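PDB 3GDC: multicopper oxidase from Arthrobacter sp. FB24, which probably oxidises phenolic, laccase-type substrates at its copper sites, passing the electrons on to molecular oxygen, which is reduced to water. Local coordinates for residues A[145-150]-A[166-171]. Sequence-based numbering, arbitrary orientation.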
ATOM      1  N   GLY A 145       8.828  -3.456 -21.966  1.00 14.55           N
ATOM      2  CA  GLY A 145      10.183  -3.327 -21.471  1.00 13.89           C
ATOM      3  C   GLY A 145      10.741  -1.917 -21.405  1.00 13.00           C
ATOM      4  O   GLY A 145      11.875  -1.728 -20.959  1.00 13.17           O
ATOM      5  N   LEU A 146       9.950  -0.933 -21.836  1.00 13.00           N
ATOM      6  CA  LEU A 146      10.434   0.454 -21.929  1.00 12.32           C
ATOM      7  C   LEU A 146      10.389   1.200 -20.590  1.00 11.91           C
ATOM      8  O   LEU A 146       9.489   2.003 -20.330  1.00 11.13           O
ATOM      9  CB  LEU A 146       9.694   1.231 -23.034  1.00 12.96           C
ATOM     10  CG  LEU A 146       9.929   0.714 -24.454  1.00 12.76           C
ATOM     11  CD1 LEU A 146       8.975   1.414 -25.412  1.00 14.96           C
ATOM     12  CD2 LEU A 146      11.382   0.885 -24.919  1.00 15.30           C
ATOM     13  N   TYR A 147      11.379   0.922 -19.744  1.00 11.79           N
ATOM     14  CA  TYR A 147      11.523   1.607 -18.457  1.00 12.43           C
ATOM     15  C   TYR A 147      12.941   1.472 -17.943  1.00 12.74           C
ATOM     16  O   TYR A 147      13.671   0.556 -18.337  1.00 13.39           O
ATOM     17  CB  TYR A 147      10.549   1.038 -17.417  1.00 12.61           C
ATOM     18  CG  TYR A 147      10.479  -0.484 -17.455  1.00 13.84           C
ATOM     19  CD1 TYR A 147      11.513  -1.263 -16.932  1.00 14.01           C
ATOM     20  CD2 TYR A 147       9.388  -1.136 -18.034  1.00 13.88           C
ATOM     21  CE1 TYR A 147      11.455  -2.678 -16.964  1.00 12.75           C
ATOM     22  CE2 TYR A 147       9.325  -2.538 -18.077  1.00 13.48           C
ATOM     23  CZ  TYR A 147      10.373  -3.290 -17.535  1.00 13.28           C
ATOM     24  OH  TYR A 147      10.339  -4.673 -17.580  1.00 15.03           O
ATOM     25  N   GLY A 148      13.336   2.382 -17.059  1.00 12.61           N
ATOM     26  CA  GLY A 148      14.637   2.270 -16.394  1.00 12.44           C
ATOM     27  C   GLY A 148      14.663   3.192 -15.205  1.00 12.86           C
ATOM     28  O   GLY A 148      13.724   3.982 -14.993  1.00 12.90           O
ATOM     29  N   GLY A 149      15.729   3.084 -14.420  1.00 12.85           N
ATOM     30  CA  GLY A 149      15.911   3.885 -13.232  1.00 13.02           C
ATOM     31  C   GLY A 149      16.576   5.214 -13.563  1.00 13.53           C
ATOM     32  O   GLY A 149      17.327   5.326 -14.543  1.00 13.15           O
ATOM     33  N   PHE A 150      16.328   6.198 -12.711  1.00 13.55           N
ATOM     34  CA  PHE A 150      16.903   7.547 -12.869  1.00 14.43           C
ATOM     35  C   PHE A 150      17.224   8.031 -11.460  1.00 15.09           C
ATOM     36  O   PHE A 150      16.313   8.356 -10.690  1.00 14.16           O
ATOM     37  CB  PHE A 150      15.887   8.437 -13.586  1.00 14.99           C
ATOM     38  CG  PHE A 150      16.211   9.914 -13.567  1.00 16.39           C
ATOM     39  CD1 PHE A 150      17.525  10.370 -13.718  1.00 19.37           C
ATOM     40  CD2 PHE A 150      15.178  10.848 -13.424  1.00 18.46           C
ATOM     41  CE1 PHE A 150      17.810  11.749 -13.711  1.00 19.22           C
ATOM     42  CE2 PHE A 150      15.444  12.220 -13.422  1.00 18.49           C
ATOM     43  CZ  PHE A 150      16.772  12.668 -13.561  1.00 19.20           C
ATOM     44  N   VAL A 166      20.979  -1.166  -7.743  1.00 13.92           N
ATOM     45  CA  VAL A 166      19.644  -0.867  -8.249  1.00 14.53           C
ATOM     46  C   VAL A 166      18.886  -2.163  -8.535  1.00 14.64           C
ATOM     47  O   VAL A 166      19.425  -3.112  -9.110  1.00 13.77           O
ATOM     48  CB  VAL A 166      19.656   0.096  -9.499  1.00 14.67           C
ATOM     49  CG1 VAL A 166      20.484  -0.460 -10.656  1.00 15.76           C
ATOM     50  CG2 VAL A 166      18.237   0.442  -9.951  1.00 15.48           C
ATOM     51  N   MET A 167      17.627  -2.182  -8.112  1.00 13.83           N
ATOM     52  CA  MET A 167      16.745  -3.325  -8.322  1.00 14.40           C
ATOM     53  C   MET A 167      15.415  -2.865  -8.903  1.00 13.61           C
ATOM     54  O   MET A 167      14.632  -2.172  -8.229  1.00 13.95           O
ATOM     55  CB  MET A 167      16.510  -4.060  -6.997  1.00 13.76           C
ATOM     56  CG  MET A 167      17.755  -4.758  -6.486  1.00 15.27           C
ATOM     57  SD  MET A 167      17.370  -5.816  -5.085  1.00 16.16           S
ATOM     58  CE  MET A 167      18.957  -6.661  -4.900  1.00 15.51           C
ATOM     59  N   VAL A 168      15.160  -3.258 -10.147  1.00 13.28           N
ATOM     60  CA  VAL A 168      13.905  -2.928 -10.811  1.00 13.55           C
ATOM     61  C   VAL A 168      13.030  -4.189 -10.858  1.00 13.65           C
ATOM     62  O   VAL A 168      13.422  -5.220 -11.428  1.00 13.97           O
ATOM     63  CB  VAL A 168      14.116  -2.362 -12.233  1.00 13.11           C
ATOM     64  CG1 VAL A 168      12.774  -2.006 -12.866  1.00 14.88           C
ATOM     65  CG2 VAL A 168      15.064  -1.133 -12.211  1.00 13.87           C
ATOM     66  N   MET A 169      11.865  -4.099 -10.225  1.00 13.73           N
ATOM     67  CA  MET A 169      10.929  -5.219 -10.143  1.00 14.34           C
ATOM     68  C   MET A 169       9.934  -5.106 -11.282  1.00 14.34           C
ATOM     69  O   MET A 169       9.256  -4.078 -11.420  1.00 14.18           O
ATOM     70  CB  MET A 169      10.175  -5.202  -8.801  1.00 13.54           C
ATOM     71  CG  MET A 169      11.047  -5.234  -7.567  1.00 14.02           C
ATOM     72  SD  MET A 169      10.073  -5.216  -6.042  1.00 16.32           S
ATOM     73  CE  MET A 169       9.369  -3.553  -6.100  1.00 15.84           C
ATOM     74  N   ASN A 170       9.837  -6.153 -12.101  1.00 14.39           N
ATOM     75  CA  ASN A 170       8.928  -6.130 -13.239  1.00 14.55           C
ATOM     76  C   ASN A 170       8.148  -7.434 -13.408  1.00 15.40           C
ATOM     77  O   ASN A 170       8.261  -8.357 -12.588  1.00 15.72           O
ATOM     78  CB  ASN A 170       9.694  -5.819 -14.541  1.00 14.46           C
ATOM     79  CG  ASN A 170      10.631  -6.957 -14.957  1.00 14.02           C
ATOM     80  OD1 ASN A 170      10.689  -7.987 -14.290  1.00 15.53           O
ATOM     81  ND2 ASN A 170      11.355  -6.778 -16.064  1.00 14.81           N
ATOM     82  N   GLY A 171       7.364  -7.479 -14.480  1.00 15.74           N
ATOM     83  CA  GLY A 171       6.577  -8.655 -14.831  1.00 16.54           C
ATOM     84  C   GLY A 171       6.617  -8.843 -16.327  1.00 16.81           C
ATOM     85  O   GLY A 171       6.848  -7.890 -17.084  1.00 16.66           O
TER
HETATM   86  O   HOH W   1       7.986  -5.655 -18.090  1.00 17.77           O
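Tyr-147 reaches from strand 147-153 to the side chains of Val-168 and Asn-170 on strand 163-172. Its CB points toward the second strand, and chi1 of 43° sets CG between the backbone N and the carbonyl carbon, laying the ring back along its own chain in the direction of Gly-145. One ring face is thereby brought under the carbonyl oxygen of Gly-145, which stands 3.7 Å above the plane, over the ring centre. The same carbonyl accepts a hydrogen bond from the backbone N-H of Tyr-147, Gly-145 O lying 3.0 Å from Tyr-147 N, and closes an inverse gamma turn centred on Leu-146. Next along the ring, CD1 of Tyr-147 meets CG1 of Val-168 obliquely at 4.3 Å, a loose apolar touch. The two strands belong to different sheets, with no backbone hydrogen bond between them: 147-153 pairs with 67-71 and 127-132, 163-172 with 182-185 and 205-211. This is probably where the first cupredoxin-like beta sandwich of a two-domain multicopper oxidase meets the second, near the centre of the chain. The side chain of Tyr-147 lies about 8 Å from a bound copper ion. Farther out, CZ of Tyr-147 is 4.0 Å from CB of Asn-170, whose amide plane stands 82° to the ring, almost perpendicular. At the tip, the phenol OH of Tyr-147 comes within 3.3 Å of the same CB of Asn-170. A water lying in the ring plane at its edge accepts a hydrogen bond from the hydroxyl, 2.6 Å from Tyr-147 OH to the water oxygen. That water in turn donates to the main chain of the second strand, its oxygen 2.7 Å from Gly-171 O.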